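PDB 1D2Z: death domain of TUBE from Drosophila melanogaster, which recruits the kinase Pelle to the plasma membrane through a death-domain interaction and thereby activates it in Toll receptor signalling during dorsoventral patterning of the embryo. Local coordinates for residues 16-21 with 127-132; 23-28 with 120-125; 31-36 with 73-78; 37-42 with 111-116. All blocks are in the same frame, centred on the assembly; numbering follows the deposited sequence.

Followed from the N terminus, the chain runs through helix 16-27 and then helix 31-38, and both find their partners later in the sequence. Contact 3 is the first to close, when helix 68-80 returns to helix 31-38. Contact 4 closes next, bringing helix 107-116 against the end of helix 31-38 and the turn after it; since its first segment lies between those of contact 3, the two loops cross. Helix 120-130 then pairs with helix 16-27, closing contact 2 and afterwards contact 1. These two closures are nested, contact 1 outermost, and contain the crossed pair. Phe-125 touching Phe-130, Leu-26 touching Leu-114 and Leu-35 touching Leu-113 join neighbouring contacts into one helical bundle.

Contact 1 of 4, residues 16-21 with 127-132; sequences DNDIYR and ALDFLN
Arg-21 and Asp-129 join the two helices through a salt bridge, with Arg-21 NH2 2.8 Å from Asp-129 OD1. The two side chains cross at about a right angle, the guanidinium and carboxylate planes 75° apart. Arg-21 NH2 faces both oxygens of Asp-129, with OD2 at 3.0 Å. The same nitrogen also turns back to its own helix, where it donates to Asp-18 OD1 over 2.9 Å, with the acceptor lying close to the guanidinium plane and an N-H...O angle of 161°. One arginine nitrogen thus lies between two acids whose nearest oxygens, Asp-18 OD1 and Asp-129 OD1, are 4.0 Å apart, and its positive charge probably offsets their repulsion. A bend at chi3 (-68°) in the Arg-21 chain brings the guanidinium round to this place.

Beside the charged group the contact is buried and in part apolar. The ring of Phe-130 points its CE1-CZ edge at helix 16-27: CE1 packs 3.8 Å from Asp-18 CB, and CZ lies 3.6 Å from Asp-18 O, which sits near the ring plane. Helices 16-27 and 120-130 are here the first and last helices of a death domain, the six-helix bundle in which the two chain ends come together, so the ion network and the phenylalanine join the beginning of the fold to its end.

Further out, Lys-4 forms a salt bridge with Asp-129 OD1 and stands near Arg-21, so the two acids probably balance two cations between them. Tyr-5 bonds Asp-18 OD2 through its hydroxyl, and its ring meets that of Phe-130 edge-to-face.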
loop_
_atom_site.group_PDB
_atom_site.type_symbol
_atom_site.label_atom_id
_atom_site.label_comp_id
_atom_site.label_asym_id
_atom_site.label_seq_id
_atom_site.Cartn_x
_atom_site.Cartn_y
_atom_site.Cartn_z
ATOM N N ASP B 16 12.839 -9.536 -13.842
ATOM C CA ASP B 16 13.034 -8.097 -13.687
ATOM C C ASP B 16 11.776 -7.261 -13.904
ATOM O O ASP B 16 11.532 -6.311 -13.160
ATOM C CB ASP B 16 14.154 -7.601 -14.604
ATOM C CG ASP B 16 14.667 -6.231 -14.204
ATOM O OD1 ASP B 16 15.046 -6.068 -13.028
ATOM O OD2 ASP B 16 14.693 -5.321 -15.059
ATOM N N ASN B 17 10.983 -7.617 -14.912
ATOM C CA ASN B 17 9.749 -6.898 -15.218
ATOM C C ASN B 17 8.703 -7.075 -14.115
ATOM O O ASN B 17 7.867 -6.194 -13.895
ATOM C CB ASN B 17 9.179 -7.362 -16.566
ATOM C CG ASN B 17 7.941 -6.575 -16.987
ATOM O OD1 ASN B 17 6.869 -7.148 -17.207
ATOM N ND2 ASN B 17 8.088 -5.256 -17.110
ATOM N N ASP B 18 8.722 -8.224 -13.447
ATOM C CA ASP B 18 7.776 -8.474 -12.367
ATOM C C ASP B 18 8.138 -7.614 -11.159
ATOM O O ASP B 18 7.262 -7.023 -10.524
ATOM C CB ASP B 18 7.743 -9.959 -11.993
ATOM C CG ASP B 18 6.901 -10.781 -12.950
ATOM O OD1 ASP B 18 5.900 -10.250 -13.483
ATOM O OD2 ASP B 18 7.230 -11.965 -13.160
ATOM N N ILE B 19 9.432 -7.538 -10.862
ATOM C CA ILE B 19 9.914 -6.720 -9.754
ATOM C C ILE B 19 9.583 -5.262 -10.061
ATOM O O ILE B 19 9.208 -4.508 -9.168
ATOM C CB ILE B 19 11.442 -6.856 -9.555
ATOM C CG1 ILE B 19 11.793 -8.246 -9.014
ATOM C CG2 ILE B 19 11.947 -5.785 -8.596
ATOM C CD1 ILE B 19 11.195 -8.556 -7.646
ATOM N N TYR B 20 9.670 -4.891 -11.337
ATOM C CA TYR B 20 9.384 -3.522 -11.747
ATOM C C TYR B 20 7.933 -3.129 -11.483
ATOM O O TYR B 20 7.660 -1.995 -11.087
ATOM C CB TYR B 20 9.724 -3.306 -13.224
ATOM C CG TYR B 20 9.528 -1.874 -13.673
ATOM C CD1 TYR B 20 10.315 -0.849 -13.148
ATOM C CD2 TYR B 20 8.535 -1.539 -14.594
ATOM C CE1 TYR B 20 10.116 0.474 -13.520
ATOM C CE2 TYR B 20 8.327 -0.215 -14.974
ATOM C CZ TYR B 20 9.123 0.784 -14.432
ATOM O OH TYR B 20 8.927 2.096 -14.790
ATOM N N ARG B 21 7.004 -4.049 -11.738
ATOM C CA ARG B 21 5.593 -3.766 -11.497
ATOM C C ARG B 21 5.382 -3.553 -9.999
ATOM O O ARG B 21 4.665 -2.641 -9.591
ATOM C CB ARG B 21 4.706 -4.887 -12.045
ATOM C CG ARG B 21 4.724 -4.956 -13.571
ATOM C CD ARG B 21 3.621 -5.834 -14.123
ATOM N NE ARG B 21 3.824 -7.240 -13.792
ATOM C CZ ARG B 21 2.856 -8.150 -13.761
ATOM N NH1 ARG B 21 1.600 -7.807 -14.039
ATOM N NH2 ARG B 21 3.145 -9.408 -13.457
ATOM N N ALA B 127 0.857 -11.517 -3.491
ATOM C CA ALA B 127 0.072 -12.716 -3.195
ATOM C C ALA B 127 -0.600 -13.284 -4.444
ATOM O O ALA B 127 -0.465 -14.469 -4.747
ATOM C CB ALA B 127 -0.974 -12.419 -2.128
ATOM N N LEU B 128 -1.300 -12.425 -5.173
ATOM C CA LEU B 128 -2.008 -12.841 -6.376
ATOM C C LEU B 128 -1.099 -13.147 -7.566
ATOM O O LEU B 128 -0.998 -14.297 -8.002
ATOM C CB LEU B 128 -3.033 -11.776 -6.769
ATOM C CG LEU B 128 -4.186 -11.556 -5.789
ATOM C CD1 LEU B 128 -4.967 -10.304 -6.158
ATOM C CD2 LEU B 128 -5.090 -12.780 -5.791
ATOM N N ASP B 129 -0.414 -12.120 -8.056
ATOM C CA ASP B 129 0.461 -12.242 -9.217
ATOM C C ASP B 129 1.666 -13.177 -9.075
ATOM O O ASP B 129 1.943 -13.965 -9.976
ATOM C CB ASP B 129 0.925 -10.851 -9.662
ATOM C CG ASP B 129 1.508 -10.847 -11.064
ATOM O OD1 ASP B 129 2.726 -11.088 -11.207
ATOM O OD2 ASP B 129 0.749 -10.587 -12.020
ATOM N N PHE B 130 2.388 -13.083 -7.961
ATOM C CA PHE B 130 3.571 -13.923 -7.748
ATOM C C PHE B 130 3.293 -15.329 -7.215
ATOM O O PHE B 130 3.873 -16.307 -7.693
ATOM C CB PHE B 130 4.554 -13.248 -6.782
ATOM C CG PHE B 130 5.259 -12.041 -7.340
ATOM C CD1 PHE B 130 4.803 -11.397 -8.484
ATOM C CD2 PHE B 130 6.379 -11.530 -6.689
ATOM C CE1 PHE B 130 5.448 -10.262 -8.969
ATOM C CE2 PHE B 130 7.033 -10.393 -7.166
ATOM C CZ PHE B 130 6.565 -9.759 -8.308
ATOM N N LEU B 131 2.428 -15.422 -6.208
ATOM C CA LEU B 131 2.129 -16.698 -5.564
ATOM C C LEU B 131 0.811 -17.368 -5.926
ATOM O O LEU B 131 0.582 -18.515 -5.540
ATOM C CB LEU B 131 2.192 -16.520 -4.044
ATOM C CG LEU B 131 3.518 -16.048 -3.448
ATOM C CD1 LEU B 131 3.310 -15.586 -2.013
ATOM C CD2 LEU B 131 4.540 -17.172 -3.517
ATOM N N ASN B 132 -0.054 -16.654 -6.643
ATOM C CA ASN B 132 -1.370 -17.159 -7.034
ATOM C C ASN B 132 -2.230 -17.467 -5.800
ATOM O O ASN B 132 -3.209 -18.216 -5.879
ATOM C CB ASN B 132 -1.234 -18.403 -7.923
ATOM C CG ASN B 132 -2.502 -18.711 -8.711
ATOM O OD1 ASN B 132 -2.656 -19.810 -9.251
ATOM N ND2 ASN B 132 -3.409 -17.737 -8.793
#

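Contact 2 of 4, residues 23-28 with 120-125; sequences AKILDE and FSAADF
Ile-25 presents both of its branches to helix 120-130, and each meets a different turn. CG1 stands anti to the carbonyl carbon (chi1 -63°), which leaves the methyl CG2 anti to the backbone N and directed at the start of the facing segment. There CG2 packs against the backbone and the short side chains, 3.6 Å from Ala-122 N and 3.8 Å from Ser-121 CB. The longer branch is extended (chi2 178°) and carries CD1 one turn further along, to Phe-125. This methyl comes down at the root of the aromatic group, 3.7 Å from Phe-125 CG, making an off-centre CH-pi contact 4.2 Å from the ring centroid. Phe-125, for its part, holds CG anti to its backbone N, which places the root of the ring, CB and CG, against the Ile-25 methyl CD1, and its ring goes on to meet that of Phe-130.

Leu-26 helps from the next position: its CD2 reaches Ala-122 CB at 3.8 Å, so this one alanine methyl is touched by both Ile-25 and Leu-26. With an alanine and a serine on the facing surface, the CA atoms of Ile-25 and Ala-122 can approach to 6.0 Å. Leu-114 of helix 107-116 touches both Leu-26 and Ala-122 and continues the apolar layer inward.

The polar end of Ser-121 belongs to the complex: its OG is hydrogen-bonded to Gly-71 O of the Pelle death domain. The local helix axes run at 165° and 9.2 Å apart, the antiparallel pairing of first and last helices expected of the death-domain bundle, here placed right beside the surface that binds Pelle.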
loop_
_atom_site.group_PDB
_atom_site.type_symbol
_atom_site.label_atom_id
_atom_site.label_comp_id
_atom_site.label_asym_id
_atom_site.label_seq_id
_atom_site.Cartn_x
_atom_site.Cartn_y
_atom_site.Cartn_z
ATOM N N ALA B 23 7.716 -2.529 -7.933
ATOM C CA ALA B 23 8.407 -1.271 -7.638
ATOM C C ALA B 23 7.516 -0.047 -7.825
ATOM O O ALA B 23 7.481 0.834 -6.961
ATOM C CB ALA B 23 9.670 -1.141 -8.494
ATOM N N LYS B 24 6.789 0.006 -8.939
ATOM C CA LYS B 24 5.905 1.140 -9.209
ATOM C C LYS B 24 4.827 1.289 -8.138
ATOM O O LYS B 24 4.406 2.401 -7.807
ATOM C CB LYS B 24 5.275 1.033 -10.600
ATOM C CG LYS B 24 6.289 1.170 -11.738
ATOM C CD LYS B 24 7.271 2.330 -11.485
ATOM C CE LYS B 24 6.585 3.694 -11.466
ATOM N NZ LYS B 24 7.492 4.741 -10.899
ATOM N N ILE B 25 4.402 0.162 -7.582
ATOM C CA ILE B 25 3.402 0.167 -6.522
ATOM C C ILE B 25 4.034 0.777 -5.268
ATOM O O ILE B 25 3.466 1.679 -4.648
ATOM C CB ILE B 25 2.902 -1.266 -6.242
ATOM C CG1 ILE B 25 2.218 -1.818 -7.499
ATOM C CG2 ILE B 25 1.948 -1.279 -5.043
ATOM C CD1 ILE B 25 1.722 -3.227 -7.364
ATOM N N LEU B 26 5.241 0.324 -4.937
ATOM C CA LEU B 26 5.958 0.820 -3.765
ATOM C C LEU B 26 6.437 2.262 -3.912
ATOM O O LEU B 26 6.739 2.916 -2.913
ATOM C CB LEU B 26 7.140 -0.096 -3.429
ATOM C CG LEU B 26 6.794 -1.479 -2.867
ATOM C CD1 LEU B 26 8.036 -2.365 -2.834
ATOM C CD2 LEU B 26 6.190 -1.335 -1.476
ATOM N N ASP B 27 6.540 2.746 -5.152
ATOM C CA ASP B 27 6.967 4.124 -5.390
ATOM C C ASP B 27 5.902 5.102 -4.911
ATOM O O ASP B 27 6.221 6.209 -4.484
ATOM C CB ASP B 27 7.260 4.377 -6.873
ATOM C CG ASP B 27 8.615 3.847 -7.303
ATOM O OD1 ASP B 27 9.537 3.798 -6.461
ATOM O OD2 ASP B 27 8.760 3.491 -8.490
ATOM N N GLU B 28 4.637 4.693 -4.988
ATOM C CA GLU B 28 3.537 5.544 -4.546
ATOM C C GLU B 28 3.632 5.828 -3.052
ATOM O O GLU B 28 3.864 4.922 -2.249
ATOM C CB GLU B 28 2.187 4.898 -4.862
ATOM C CG GLU B 28 1.876 4.808 -6.347
ATOM C CD GLU B 28 0.440 4.390 -6.630
ATOM O OE1 GLU B 28 -0.475 4.777 -5.862
ATOM O OE2 GLU B 28 0.228 3.684 -7.639
ATOM N N PHE B 120 -0.579 -2.975 1.769
ATOM C CA PHE B 120 -1.516 -3.917 1.171
ATOM C C PHE B 120 -1.629 -3.956 -0.339
ATOM O O PHE B 120 -1.903 -5.013 -0.903
ATOM C CB PHE B 120 -2.883 -3.815 1.849
ATOM C CG PHE B 120 -2.885 -4.353 3.255
ATOM C CD1 PHE B 120 -2.746 -5.718 3.486
ATOM C CD2 PHE B 120 -2.962 -3.494 4.343
ATOM C CE1 PHE B 120 -2.679 -6.222 4.789
ATOM C CE2 PHE B 120 -2.897 -3.986 5.649
ATOM C CZ PHE B 120 -2.755 -5.350 5.871
ATOM N N SER B 121 -1.401 -2.830 -1.006
ATOM C CA SER B 121 -1.454 -2.807 -2.466
ATOM C C SER B 121 -0.325 -3.678 -3.009
ATOM O O SER B 121 -0.514 -4.463 -3.941
ATOM C CB SER B 121 -1.296 -1.386 -2.991
ATOM O OG SER B 121 -2.520 -0.906 -3.492
ATOM N N ALA B 122 0.851 -3.545 -2.403
ATOM C CA ALA B 122 2.014 -4.325 -2.800
ATOM C C ALA B 122 1.834 -5.774 -2.370
ATOM O O ALA B 122 2.109 -6.698 -3.145
ATOM C CB ALA B 122 3.286 -3.738 -2.182
ATOM N N ALA B 123 1.361 -5.969 -1.140
ATOM C CA ALA B 123 1.143 -7.306 -0.602
ATOM C C ALA B 123 0.126 -8.105 -1.427
ATOM O O ALA B 123 0.347 -9.284 -1.696
ATOM C CB ALA B 123 0.701 -7.229 0.862
ATOM N N ASP B 124 -0.984 -7.467 -1.807
ATOM C CA ASP B 124 -2.029 -8.122 -2.611
ATOM C C ASP B 124 -1.469 -8.521 -3.974
ATOM O O ASP B 124 -1.800 -9.582 -4.514
ATOM C CB ASP B 124 -3.243 -7.196 -2.816
ATOM C CG ASP B 124 -4.010 -6.925 -1.527
ATOM O OD1 ASP B 124 -3.731 -7.581 -0.499
ATOM O OD2 ASP B 124 -4.888 -6.041 -1.538
ATOM N N PHE B 125 -0.627 -7.652 -4.526
ATOM C CA PHE B 125 0.003 -7.896 -5.817
ATOM C C PHE B 125 0.933 -9.105 -5.729
ATOM O O PHE B 125 0.909 -9.976 -6.595
ATOM C CB PHE B 125 0.792 -6.665 -6.269
ATOM C CG PHE B 125 1.596 -6.891 -7.523
ATOM C CD1 PHE B 125 0.969 -6.943 -8.767
ATOM C CD2 PHE B 125 2.973 -7.071 -7.458
ATOM C CE1 PHE B 125 1.708 -7.175 -9.932
ATOM C CE2 PHE B 125 3.718 -7.301 -8.613
ATOM C CZ PHE B 125 3.084 -7.354 -9.852
#

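Contact 3 of 4, residues 31-36 with 73-78; sequences CWRKLM and QIDEAA
Ile-74, Asp-75 and Trp-32 account for most of the surface buried here, and the indole is the element the other two share. Trp-32 has CG between its backbone N and carbonyl carbon (chi1 60°), which sends the ring out toward helix 68-80. The methyl CG2 of Ile-74 lies over one face of the six-membered ring of Trp-32, 4.1 Å from the centroid, in a CH-pi contact. Asp-75 comes instead to the rim: OD2 sits near the ring plane, 3.4 Å from Trp-32 CH2.

The carboxylate of Asp-75 is also held by Arg-33. Arg-33 NH2 donates to Asp-75 OD1 over 2.8 Å at 169°, nearly straight and within the guanidinium plane, though the donor stands 29° out of the carboxylate plane on its syn side. A weak bond from Arg-33 NE to Asp-75 OD2, 3.3 Å long, completes an uneven two-point grip. Arg-33 CG lies 3.4 Å above the Trp-32 ring plane, over the face opposite Ile-74 CG2, so the indole is sandwiched.

The contact joins helices 31-38 and 68-80 of the death-domain bundle, whose segment axes, 12.2 Å apart, are bridged by these long side chains. Lys-87 forms a further salt bridge with Asp-75 OD1. Two cations around one partly exposed carboxylate probably help keep Asp-75 ionised, while the slightly positive CH edge of Trp-32 probably makes a compatible neighbour for its oxygens.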
loop_
_atom_site.group_PDB
_atom_site.type_symbol
_atom_site.label_atom_id
_atom_site.label_comp_id
_atom_site.label_asym_id
_atom_site.label_seq_id
_atom_site.Cartn_x
_atom_site.Cartn_y
_atom_site.Cartn_z
ATOM N N CYS B 31 6.331 4.442 -0.302
ATOM C CA CYS B 31 6.208 3.272 0.564
ATOM C C CYS B 31 7.445 2.386 0.655
ATOM O O CYS B 31 7.586 1.622 1.608
ATOM C CB CYS B 31 4.988 2.435 0.176
ATOM S SG CYS B 31 3.423 3.181 0.677
ATOM N N TRP B 32 8.346 2.501 -0.320
ATOM C CA TRP B 32 9.573 1.705 -0.302
ATOM C C TRP B 32 10.366 2.012 0.967
ATOM O O TRP B 32 11.037 1.134 1.516
ATOM C CB TRP B 32 10.429 1.974 -1.546
ATOM C CG TRP B 32 10.873 3.395 -1.700
ATOM C CD1 TRP B 32 10.203 4.396 -2.336
ATOM C CD2 TRP B 32 12.095 3.971 -1.220
ATOM N NE1 TRP B 32 10.931 5.558 -2.287
ATOM C CE2 TRP B 32 12.097 5.326 -1.610
ATOM C CE3 TRP B 32 13.189 3.472 -0.501
ATOM C CZ2 TRP B 32 13.154 6.197 -1.310
ATOM C CZ3 TRP B 32 14.243 4.337 -0.200
ATOM C CH2 TRP B 32 14.214 5.685 -0.606
ATOM N N ARG B 33 10.267 3.256 1.440
ATOM C CA ARG B 33 10.963 3.665 2.658
ATOM C C ARG B 33 10.444 2.893 3.865
ATOM O O ARG B 33 11.221 2.458 4.716
ATOM C CB ARG B 33 10.813 5.172 2.909
ATOM C CG ARG B 33 11.432 6.046 1.843
ATOM C CD ARG B 33 11.589 7.483 2.321
ATOM N NE ARG B 33 11.994 8.359 1.226
ATOM C CZ ARG B 33 11.282 9.397 0.797
ATOM N NH1 ARG B 33 10.130 9.707 1.379
ATOM N NH2 ARG B 33 11.693 10.090 -0.259
ATOM N N LYS B 34 9.128 2.708 3.927
ATOM C CA LYS B 34 8.511 1.988 5.034
ATOM C C LYS B 34 8.963 0.531 5.065
ATOM O O LYS B 34 9.251 -0.015 6.131
ATOM C CB LYS B 34 6.990 2.072 4.941
ATOM C CG LYS B 34 6.455 3.495 4.921
ATOM C CD LYS B 34 4.939 3.504 4.844
ATOM C CE LYS B 34 4.411 4.913 4.707
ATOM N NZ LYS B 34 2.929 4.952 4.801
ATOM N N LEU B 35 9.012 -0.104 3.897
ATOM C CA LEU B 35 9.451 -1.495 3.808
ATOM C C LEU B 35 10.932 -1.610 4.175
ATOM O O LEU B 35 11.308 -2.420 5.022
ATOM C CB LEU B 35 9.227 -2.042 2.391
ATOM C CG LEU B 35 9.879 -3.386 2.024
ATOM C CD1 LEU B 35 9.347 -4.513 2.899
ATOM C CD2 LEU B 35 9.626 -3.691 0.556
ATOM N N MET B 36 11.757 -0.768 3.557
ATOM C CA MET B 36 13.199 -0.796 3.785
ATOM C C MET B 36 13.583 -0.618 5.242
ATOM O O MET B 36 14.488 -1.294 5.738
ATOM C CB MET B 36 13.900 0.263 2.934
ATOM C CG MET B 36 15.423 0.178 2.961
ATOM S SD MET B 36 16.190 1.231 1.727
ATOM C CE MET B 36 17.935 0.874 2.024
ATOM N N GLN B 73 20.777 7.132 0.634
ATOM C CA GLN B 73 21.595 6.841 -0.541
ATOM C C GLN B 73 20.732 6.570 -1.765
ATOM O O GLN B 73 21.106 6.923 -2.887
ATOM C CB GLN B 73 22.522 5.654 -0.284
ATOM C CG GLN B 73 23.507 5.875 0.849
ATOM C CD GLN B 73 24.507 4.744 0.982
ATOM O OE1 GLN B 73 25.710 4.980 1.087
ATOM N NE2 GLN B 73 24.017 3.508 0.975
ATOM N N ILE B 74 19.578 5.945 -1.539
ATOM C CA ILE B 74 18.637 5.645 -2.614
ATOM C C ILE B 74 18.027 6.969 -3.081
ATOM O O ILE B 74 17.971 7.244 -4.280
ATOM C CB ILE B 74 17.502 4.690 -2.139
ATOM C CG1 ILE B 74 18.086 3.367 -1.628
ATOM C CG2 ILE B 74 16.525 4.423 -3.279
ATOM C CD1 ILE B 74 18.784 2.541 -2.696
ATOM N N ASP B 75 17.574 7.783 -2.129
ATOM C CA ASP B 75 16.989 9.084 -2.452
ATOM C C ASP B 75 18.001 9.946 -3.210
ATOM O O ASP B 75 17.701 10.466 -4.286
ATOM C CB ASP B 75 16.545 9.816 -1.180
ATOM C CG ASP B 75 15.226 9.296 -0.631
ATOM O OD1 ASP B 75 14.187 9.480 -1.301
ATOM O OD2 ASP B 75 15.226 8.717 0.477
ATOM N N GLU B 76 19.207 10.050 -2.655
ATOM C CA GLU B 76 20.293 10.833 -3.241
ATOM C C GLU B 76 20.557 10.475 -4.700
ATOM O O GLU B 76 20.417 11.319 -5.587
ATOM C CB GLU B 76 21.581 10.633 -2.439
ATOM C CG GLU B 76 22.805 11.320 -3.042
ATOM C CD GLU B 76 24.113 10.761 -2.513
ATOM O OE1 GLU B 76 24.504 9.652 -2.941
ATOM O OE2 GLU B 76 24.751 11.428 -1.672
ATOM N N ALA B 77 20.937 9.221 -4.935
ATOM C CA ALA B 77 21.243 8.738 -6.276
ATOM C C ALA B 77 20.105 8.954 -7.263
ATOM O O ALA B 77 20.332 9.401 -8.389
ATOM C CB ALA B 77 21.633 7.267 -6.231
ATOM N N ALA B 78 18.883 8.659 -6.832
ATOM C CA ALA B 78 17.716 8.814 -7.692
ATOM C C ALA B 78 17.398 10.272 -7.995
ATOM O O ALA B 78 16.924 10.592 -9.086
ATOM C CB ALA B 78 16.509 8.127 -7.074
#

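Contact 4 of 4, residues 37-42 with 111-116; sequences SIIPKG and LQLLVQ
Apolar packing on Leu-113 dominates this contact. Leu-113 CD2 meets the CD corner of Pro-40, 3.6 Å away. Both methyls touch Pro-40 CD, and Leu-113 CD1 also reaches Ile-39 CG1 at 4.0 Å, the leucine and isoleucine side chains crossing at about a right angle. The leucine is thus wedged into the turn that follows helix 31-38, and Trp-95 of helix 87-96 touches both Leu-113 and Ile-39 from the core.

A second group of contacts sets a methyl against a backbone carbonyl and the aliphatic part of a glutamine. Ile-38 holds CG1 between its backbone N and carbonyl carbon (chi1 69°), and with chi2 extended the chain brings CD1 to the backbone of helix 107-116, 3.5 Å from Leu-113 O. The same methyl rests 3.7 Å from CG of Gln-116, whose chain is bent at chi2 (65°). Phe-56 of helix 56-59 touches Ile-38, Pro-40 and Gln-116 alike.

Although the turn gives no side-chain bond to the facing helix, the backbone of Ile-39 is hydrogen-bonded to Lys-65. The contact joins the end of helix 31-38 and its following turn to helix 107-116 in the core of the six-helix death-domain bundle.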
loop_
_atom_site.group_PDB
_atom_site.type_symbol
_atom_site.label_atom_id
_atom_site.label_comp_id
_atom_site.label_asym_id
_atom_site.label_seq_id
_atom_site.Cartn_x
_atom_site.Cartn_y
_atom_site.Cartn_z
ATOM N N SER B 37 12.848 0.249 5.932
ATOM C CA SER B 37 13.096 0.553 7.336
ATOM C C SER B 37 12.808 -0.576 8.311
ATOM O O SER B 37 13.385 -0.610 9.395
ATOM C CB SER B 37 12.297 1.792 7.750
ATOM O OG SER B 37 12.771 2.941 7.069
ATOM N N ILE B 38 11.909 -1.486 7.945
ATOM C CA ILE B 38 11.564 -2.582 8.843
ATOM C C ILE B 38 12.180 -3.942 8.529
ATOM O O ILE B 38 11.901 -4.915 9.224
ATOM C CB ILE B 38 10.036 -2.737 9.005
ATOM C CG1 ILE B 38 9.400 -3.235 7.707
ATOM C CG2 ILE B 38 9.422 -1.397 9.430
ATOM C CD1 ILE B 38 8.041 -3.895 7.912
ATOM N N ILE B 39 13.028 -4.009 7.504
ATOM C CA ILE B 39 13.678 -5.272 7.139
ATOM C C ILE B 39 14.570 -5.706 8.298
ATOM O O ILE B 39 15.557 -5.042 8.608
ATOM C CB ILE B 39 14.523 -5.119 5.859
ATOM C CG1 ILE B 39 13.608 -4.900 4.651
ATOM C CG2 ILE B 39 15.409 -6.342 5.651
ATOM C CD1 ILE B 39 14.332 -4.416 3.411
ATOM N N PRO B 40 14.208 -6.810 8.975
ATOM C CA PRO B 40 14.975 -7.331 10.110
ATOM C C PRO B 40 16.372 -7.766 9.691
ATOM O O PRO B 40 16.594 -8.203 8.558
ATOM C CB PRO B 40 14.140 -8.531 10.567
ATOM C CG PRO B 40 12.747 -8.192 10.096
ATOM C CD PRO B 40 13.024 -7.650 8.729
ATOM N N LYS B 41 17.314 -7.621 10.613
ATOM C CA LYS B 41 18.694 -7.995 10.357
ATOM C C LYS B 41 18.920 -9.462 10.717
ATOM O O LYS B 41 18.308 -9.984 11.650
ATOM C CB LYS B 41 19.626 -7.107 11.187
ATOM C CG LYS B 41 21.105 -7.403 11.016
ATOM C CD LYS B 41 21.925 -6.627 12.034
ATOM C CE LYS B 41 23.354 -7.132 12.096
ATOM N NZ LYS B 41 24.089 -6.539 13.246
ATOM N N GLY B 42 19.766 -10.125 9.936
ATOM C CA GLY B 42 20.105 -11.513 10.200
ATOM C C GLY B 42 18.994 -12.542 10.249
ATOM O O GLY B 42 18.966 -13.386 11.149
ATOM N N LEU B 111 6.564 -10.711 1.213
ATOM C CA LEU B 111 5.125 -10.677 1.463
ATOM C C LEU B 111 4.798 -10.393 2.925
ATOM O O LEU B 111 3.997 -9.513 3.221
ATOM C CB LEU B 111 4.460 -11.988 1.025
ATOM C CG LEU B 111 2.967 -12.110 1.366
ATOM C CD1 LEU B 111 2.195 -10.998 0.681
ATOM C CD2 LEU B 111 2.415 -13.476 0.953
ATOM N N GLN B 112 5.433 -11.126 3.833
ATOM C CA GLN B 112 5.189 -10.942 5.258
ATOM C C GLN B 112 5.633 -9.569 5.766
ATOM O O GLN B 112 4.972 -8.984 6.624
ATOM C CB GLN B 112 5.825 -12.076 6.057
ATOM C CG GLN B 112 5.092 -13.388 5.859
ATOM C CD GLN B 112 5.804 -14.562 6.486
ATOM O OE1 GLN B 112 5.506 -14.954 7.615
ATOM N NE2 GLN B 112 6.742 -15.145 5.749
ATOM N N LEU B 113 6.736 -9.048 5.229
ATOM C CA LEU B 113 7.200 -7.715 5.627
ATOM C C LEU B 113 6.242 -6.650 5.076
ATOM O O LEU B 113 5.965 -5.662 5.747
ATOM C CB LEU B 113 8.637 -7.453 5.163
ATOM C CG LEU B 113 9.732 -8.260 5.883
ATOM C CD1 LEU B 113 11.095 -7.904 5.325
ATOM C CD2 LEU B 113 9.696 -7.982 7.386
ATOM N N LEU B 114 5.703 -6.875 3.876
ATOM C CA LEU B 114 4.758 -5.927 3.279
ATOM C C LEU B 114 3.511 -5.832 4.159
ATOM O O LEU B 114 2.995 -4.740 4.411
ATOM C CB LEU B 114 4.368 -6.359 1.862
ATOM C CG LEU B 114 5.455 -6.285 0.784
ATOM C CD1 LEU B 114 4.939 -6.922 -0.506
ATOM C CD2 LEU B 114 5.850 -4.837 0.543
ATOM N N VAL B 115 3.070 -6.982 4.662
ATOM C CA VAL B 115 1.898 -7.062 5.531
ATOM C C VAL B 115 2.163 -6.342 6.858
ATOM O O VAL B 115 1.317 -5.593 7.336
ATOM C CB VAL B 115 1.508 -8.541 5.794
ATOM C CG1 VAL B 115 0.380 -8.636 6.838
ATOM C CG2 VAL B 115 1.076 -9.203 4.483
ATOM N N GLN B 116 3.349 -6.557 7.432
ATOM C CA GLN B 116 3.738 -5.916 8.691
ATOM C C GLN B 116 3.703 -4.385 8.584
ATOM O O GLN B 116 3.340 -3.698 9.540
ATOM C CB GLN B 116 5.144 -6.376 9.111
ATOM C CG GLN B 116 5.742 -5.610 10.304
ATOM C CD GLN B 116 4.977 -5.829 11.600
ATOM O OE1 GLN B 116 4.381 -6.892 11.820
ATOM N NE2 GLN B 116 5.006 -4.831 12.476
#